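Local structure of 373aa long hypothetical citrate synthase (Sulfolobus tokodaii, 1VGP) at residues V10-T15 against H180-S185; S201-G206 against A341-Y346. The protein is a predicted member of the citrate synthase family, a largely helical protein found here as an assembly of two chains. All coordinates share one frame; numbering follows the deposited sequence.

Interaction 1 (V10-T15 against H180-S185)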
loop_
_atom_site.group_PDB
_atom_site.type_symbol
_atom_site.label_atom_id
_atom_site.label_comp_id
_atom_site.label_asym_id
_atom_site.label_seq_id
_atom_site.Cartn_x
_atom_site.Cartn_y
_atom_site.Cartn_z
ATOM N N VAL A 10 19.829 1.992 6.424
ATOM C CA VAL A 10 19.880 2.914 5.296
ATOM C C VAL A 10 18.920 4.058 5.584
ATOM O O VAL A 10 17.832 3.836 6.096
ATOM C CB VAL A 10 19.460 2.219 3.980
ATOM C CG1 VAL A 10 19.571 3.191 2.817
ATOM C CG2 VAL A 10 20.323 0.984 3.741
ATOM N N TYR A 11 19.333 5.283 5.280
ATOM C CA TYR A 11 18.510 6.455 5.578
ATOM C C TYR A 11 17.742 6.820 4.325
ATOM O O TYR A 11 18.335 6.998 3.269
ATOM C CB TYR A 11 19.379 7.647 5.991
ATOM C CG TYR A 11 19.959 7.557 7.383
ATOM C CD1 TYR A 11 21.253 7.080 7.591
ATOM C CD2 TYR A 11 19.225 7.963 8.493
ATOM C CE1 TYR A 11 21.805 7.011 8.869
ATOM C CE2 TYR A 11 19.764 7.898 9.777
ATOM C CZ TYR A 11 21.055 7.422 9.955
ATOM O OH TYR A 11 21.601 7.362 11.214
ATOM N N VAL A 12 16.423 6.930 4.428
ATOM C CA VAL A 12 15.621 7.206 3.238
ATOM C C VAL A 12 15.056 8.623 3.247
ATOM O O VAL A 12 14.468 9.063 2.269
ATOM C CB VAL A 12 14.462 6.190 3.081
ATOM C CG1 VAL A 12 15.020 4.806 2.790
ATOM C CG2 VAL A 12 13.586 6.183 4.325
ATOM N N LYS A 13 15.245 9.337 4.349
ATOM C CA LYS A 13 14.945 10.756 4.352
ATOM C C LYS A 13 15.565 11.465 5.542
ATOM O O LYS A 13 15.910 10.834 6.537
ATOM C CB LYS A 13 13.431 10.985 4.355
ATOM C CG LYS A 13 12.726 10.593 5.643
ATOM C CD LYS A 13 11.230 10.815 5.500
ATOM C CE LYS A 13 10.725 11.797 6.525
ATOM N NZ LYS A 13 9.534 12.528 6.026
ATOM N N GLU A 14 15.713 12.782 5.427
ATOM C CA GLU A 14 15.899 13.626 6.592
ATOM C C GLU A 14 14.524 13.987 7.131
ATOM O O GLU A 14 13.544 13.981 6.390
ATOM C CB GLU A 14 16.651 14.904 6.225
ATOM C CG GLU A 14 18.058 14.667 5.731
ATOM C CD GLU A 14 18.771 15.952 5.390
ATOM O OE1 GLU A 14 18.177 16.796 4.676
ATOM O OE2 GLU A 14 19.925 16.117 5.838
ATOM N N THR A 15 14.455 14.311 8.415
ATOM C CA THR A 15 13.180 14.627 9.022
ATOM C C THR A 15 13.312 15.648 10.144
ATOM O O THR A 15 14.373 15.783 10.754
ATOM C CB THR A 15 12.519 13.366 9.567
ATOM O OG1 THR A 15 11.167 13.661 9.937
ATOM C CG2 THR A 15 13.288 12.850 10.774
ATOM N N HIS A 180 6.523 7.785 15.530
ATOM C CA HIS A 180 7.677 7.192 16.198
ATOM C C HIS A 180 8.788 6.945 15.185
ATOM O O HIS A 180 8.929 7.716 14.238
ATOM C CB HIS A 180 7.279 5.883 16.888
ATOM C CG HIS A 180 8.040 5.605 18.145
ATOM N ND1 HIS A 180 8.723 4.427 18.352
ATOM C CD2 HIS A 180 8.236 6.355 19.255
ATOM C CE1 HIS A 180 9.314 4.464 19.531
ATOM N NE2 HIS A 180 9.036 5.624 20.098
ATOM N N GLU A 181 9.586 5.895 15.347
ATOM C CA GLU A 181 10.722 5.681 14.449
ATOM C C GLU A 181 10.296 5.191 13.057
ATOM O O GLU A 181 9.348 4.411 12.927
ATOM C CB GLU A 181 11.729 4.689 15.048
ATOM C CG GLU A 181 11.337 3.231 14.889
ATOM C CD GLU A 181 10.144 2.853 15.759
ATOM O OE1 GLU A 181 10.319 2.769 16.993
ATOM O OE2 GLU A 181 9.036 2.644 15.214
ATOM N N MET A 182 10.994 5.655 12.020
ATOM C CA MET A 182 10.798 5.157 10.667
ATOM C C MET A 182 10.601 3.645 10.684
ATOM O O MET A 182 11.360 2.927 11.324
ATOM C CB MET A 182 12.000 5.522 9.798
ATOM C CG MET A 182 11.875 5.112 8.332
ATOM S SD MET A 182 10.352 5.707 7.562
ATOM C CE MET A 182 10.495 7.448 7.783
ATOM N N ASN A 183 9.576 3.175 9.976
ATOM C CA ASN A 183 9.224 1.763 9.973
ATOM C C ASN A 183 8.525 1.341 8.691
ATOM O O ASN A 183 8.299 2.154 7.799
ATOM C CB ASN A 183 8.314 1.441 11.154
ATOM C CG ASN A 183 7.166 2.424 11.285
ATOM O OD1 ASN A 183 6.391 2.641 10.345
ATOM N ND2 ASN A 183 7.055 3.029 12.457
ATOM N N ALA A 184 8.176 0.058 8.620
ATOM C CA ALA A 184 7.572 -0.518 7.427
ATOM C C ALA A 184 6.331 0.247 6.981
ATOM O O ALA A 184 6.163 0.515 5.793
ATOM C CB ALA A 184 7.234 -1.970 7.672
ATOM N N SER A 185 5.460 0.603 7.923
ATOM C CA SER A 185 4.175 1.193 7.551
ATOM C C SER A 185 4.297 2.664 7.142
ATOM O O SER A 185 3.696 3.095 6.163
ATOM C CB SER A 185 3.164 1.040 8.691
ATOM O OG SER A 185 3.656 1.583 9.897
#

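Interaction 2 (S201-G206 against A341-Y346)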
loop_
_atom_site.group_PDB
_atom_site.type_symbol
_atom_site.label_atom_id
_atom_site.label_comp_id
_atom_site.label_asym_id
_atom_site.label_seq_id
_atom_site.Cartn_x
_atom_site.Cartn_y
_atom_site.Cartn_z
ATOM N N SER A 201 -4.527 6.533 -1.302
ATOM C CA SER A 201 -3.695 5.420 -1.706
ATOM C C SER A 201 -2.572 5.213 -0.685
ATOM O O SER A 201 -2.345 4.101 -0.204
ATOM C CB SER A 201 -3.111 5.693 -3.095
ATOM O OG SER A 201 -4.106 5.634 -4.102
ATOM N N SER A 202 -1.876 6.294 -0.356
ATOM C CA SER A 202 -0.719 6.227 0.517
ATOM C C SER A 202 -1.095 5.659 1.875
ATOM O O SER A 202 -0.391 4.807 2.429
ATOM C CB SER A 202 -0.129 7.618 0.706
ATOM O OG SER A 202 0.296 8.161 -0.534
ATOM N N ILE A 203 -2.211 6.151 2.411
ATOM C CA ILE A 203 -2.713 5.732 3.712
ATOM C C ILE A 203 -3.196 4.285 3.713
ATOM O O ILE A 203 -3.051 3.580 4.719
ATOM C CB ILE A 203 -3.867 6.649 4.169
ATOM C CG1 ILE A 203 -3.385 8.109 4.205
ATOM C CG2 ILE A 203 -4.377 6.208 5.535
ATOM C CD1 ILE A 203 -2.067 8.312 4.931
ATOM N N VAL A 204 -3.771 3.844 2.595
ATOM C CA VAL A 204 -4.130 2.435 2.424
ATOM C C VAL A 204 -2.886 1.552 2.538
ATOM O O VAL A 204 -2.926 0.479 3.150
ATOM C CB VAL A 204 -4.804 2.181 1.039
ATOM C CG1 VAL A 204 -4.913 0.686 0.777
ATOM C CG2 VAL A 204 -6.177 2.821 0.996
ATOM N N ALA A 205 -1.786 2.007 1.940
ATOM C CA ALA A 205 -0.517 1.285 2.026
ATOM C C ALA A 205 0.001 1.283 3.468
ATOM O O ALA A 205 0.497 0.269 3.948
ATOM C CB ALA A 205 0.507 1.933 1.108
ATOM N N GLY A 206 -0.137 2.418 4.153
ATOM C CA GLY A 206 0.245 2.492 5.550
ATOM C C GLY A 206 -0.461 1.464 6.418
ATOM O O GLY A 206 0.182 0.695 7.142
ATOM N N ALA A 341 1.929 13.605 7.978
ATOM C CA ALA A 341 3.028 14.534 8.238
ATOM C C ALA A 341 4.254 14.186 7.407
ATOM O O ALA A 341 4.834 15.049 6.749
ATOM C CB ALA A 341 3.393 14.526 9.729
ATOM N N HIS A 342 4.654 12.921 7.456
ATOM C CA HIS A 342 5.857 12.477 6.763
ATOM C C HIS A 342 5.731 12.656 5.261
ATOM O O HIS A 342 6.683 13.094 4.607
ATOM C CB HIS A 342 6.153 11.011 7.101
ATOM C CG HIS A 342 6.893 10.845 8.387
ATOM N ND1 HIS A 342 8.237 11.119 8.505
ATOM C CD2 HIS A 342 6.462 10.523 9.628
ATOM C CE1 HIS A 342 8.601 10.979 9.766
ATOM N NE2 HIS A 342 7.544 10.618 10.470
ATOM N N ILE A 343 4.554 12.325 4.728
ATOM C CA ILE A 343 4.256 12.508 3.312
ATOM C C ILE A 343 4.369 13.990 2.938
ATOM O O ILE A 343 4.999 14.344 1.934
ATOM C CB ILE A 343 2.834 11.988 2.995
ATOM C CG1 ILE A 343 2.808 10.463 3.120
ATOM C CG2 ILE A 343 2.400 12.435 1.610
ATOM C CD1 ILE A 343 1.418 9.851 3.074
ATOM N N MET A 344 3.764 14.847 3.758
ATOM C CA MET A 344 3.878 16.287 3.567
ATOM C C MET A 344 5.349 16.687 3.525
ATOM O O MET A 344 5.779 17.425 2.639
ATOM C CB MET A 344 3.167 17.032 4.695
ATOM C CG MET A 344 1.740 17.444 4.371
ATOM S SD MET A 344 0.757 17.864 5.841
ATOM C CE MET A 344 1.274 19.520 6.156
ATOM N N GLU A 345 6.119 16.187 4.483
ATOM C CA GLU A 345 7.527 16.528 4.596
ATOM C C GLU A 345 8.346 15.945 3.443
ATOM O O GLU A 345 9.241 16.601 2.922
ATOM C CB GLU A 345 8.079 16.008 5.923
ATOM C CG GLU A 345 9.535 16.339 6.155
ATOM C CD GLU A 345 10.045 15.809 7.473
ATOM O OE1 GLU A 345 10.112 14.565 7.624
ATOM O OE2 GLU A 345 10.376 16.632 8.363
ATOM N N TYR A 346 8.038 14.714 3.053
ATOM C CA TYR A 346 8.823 14.021 2.045
ATOM C C TYR A 346 8.655 14.653 0.668
ATOM O O TYR A 346 9.603 14.705 -0.119
ATOM C CB TYR A 346 8.423 12.544 1.976
ATOM C CG TYR A 346 9.305 11.733 1.069
ATOM C CD1 TYR A 346 10.481 11.162 1.550
ATOM C CD2 TYR A 346 8.992 11.571 -0.287
ATOM C CE1 TYR A 346 11.330 10.451 0.704
ATOM C CE2 TYR A 346 9.832 10.866 -1.141
ATOM C CZ TYR A 346 11.006 10.308 -0.641
ATOM O OH TYR A 346 11.864 9.619 -1.475
#

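Interaction 1 (V10-T15 against H180-S185)
With chi1 near 69°, Lys13 carries its CG between the backbone N and the carbonyl carbon, while Met182 holds CG anti to its backbone N (chi1 -177°) and then bends about the CB-CG and CG-SD bonds. The two side chains cross at about a right angle: the methyl CE at the end of the methionine lies 4.1 Å from CD of Lys13, the third methylene of the lysine chain. Nearer the backbone, the methylene CG of Met182 faces the methyl CG2 of Val12 at 4.5 Å, a looser apolar contact. Methionine suits this place because its flexible thioether can bend to lie against both neighbours of the strand 11-15. Phe187 and Leu190 of helix 184-193 extend the apolar surface, the first touching Val12 and the second Lys13, and both touching Met182.

The loop that delivers Met182 runs straight into that helix. Asn183 is its N-cap, and its OD1 accepts from Thr186 N and also from Ser185 OG at 3.0 Å; the serine donor stands above the carbonyl plane, 50° out of it. The strand also pairs in parallel with a strand of the second subunit, so the sheet runs on across the interface. Lys13 serves both environments: its methylenes lie against the methionine, whereas NZ continues to a salt bridge with Glu345. The chemistry across these segments is thus purely apolar, with no hydrogen bond between them, and the buried ammonium probably depends on that carboxylate for compensation of its charge.

Interaction 2 (S201-G206 against A341-Y346)
The carbonyl oxygen of Ser202, the residue closest to Ile343, accepts two hydrogen bonds: one from Gly206 N at 3.0 Å, the regular helical bond, and one from Ser189 OG on helix 184-193. This is helix-to-helix packing inside the mainly helical citrate synthase fold, where helix 199-210 meets the last turns of helix 327-346. Serine is small enough to let the neighbouring helix approach, and its CB lies 3.6 Å from the methyl CD1 of Ile343, with OG a little farther off at 4.1 Å. The isoleucine reaches across because CD1 lies anti to CA about the CB-CG1 bond (chi2 170°), which sends it outward as a single projecting methyl. Ala193, another small residue, touches both Ser202 and Ile343 and adds helix 184-193 to the junction.

Ile203 starts out to one side but turns its own methyl back towards the same point; branched and apolar, it also packs on Val99, Leu120 and Phe124 of two further helices. One residue on, Val204 packs against Val204 of the second subunit, so helix 199-210 also takes part in the dimer interface. Across the contact, the two isoleucine methyls come together, Ile203 CD1 to Ile343 CD1 at 4.2 Å.

How the interactions relate
The centres of the two contacts lie about 12 Å apart, on the same side of the chain's centre. Along the sequence they come in series: interaction 1 closes at the start of helix 184-193, and interaction 2 opens on helix 199-210, which follows it directly. Helix 327-346 joins them in space through the salt bridge of Glu345, near its end, with Lys13; OE1 of the same glutamate probably also takes a hydrogen bond from Thr15 OG1. A second junction brings Ser185 CB within 3.4 Å of Gly206 O, between the two successive helices. Both contacts also touch the second subunit, so both lie close to the dimer interface.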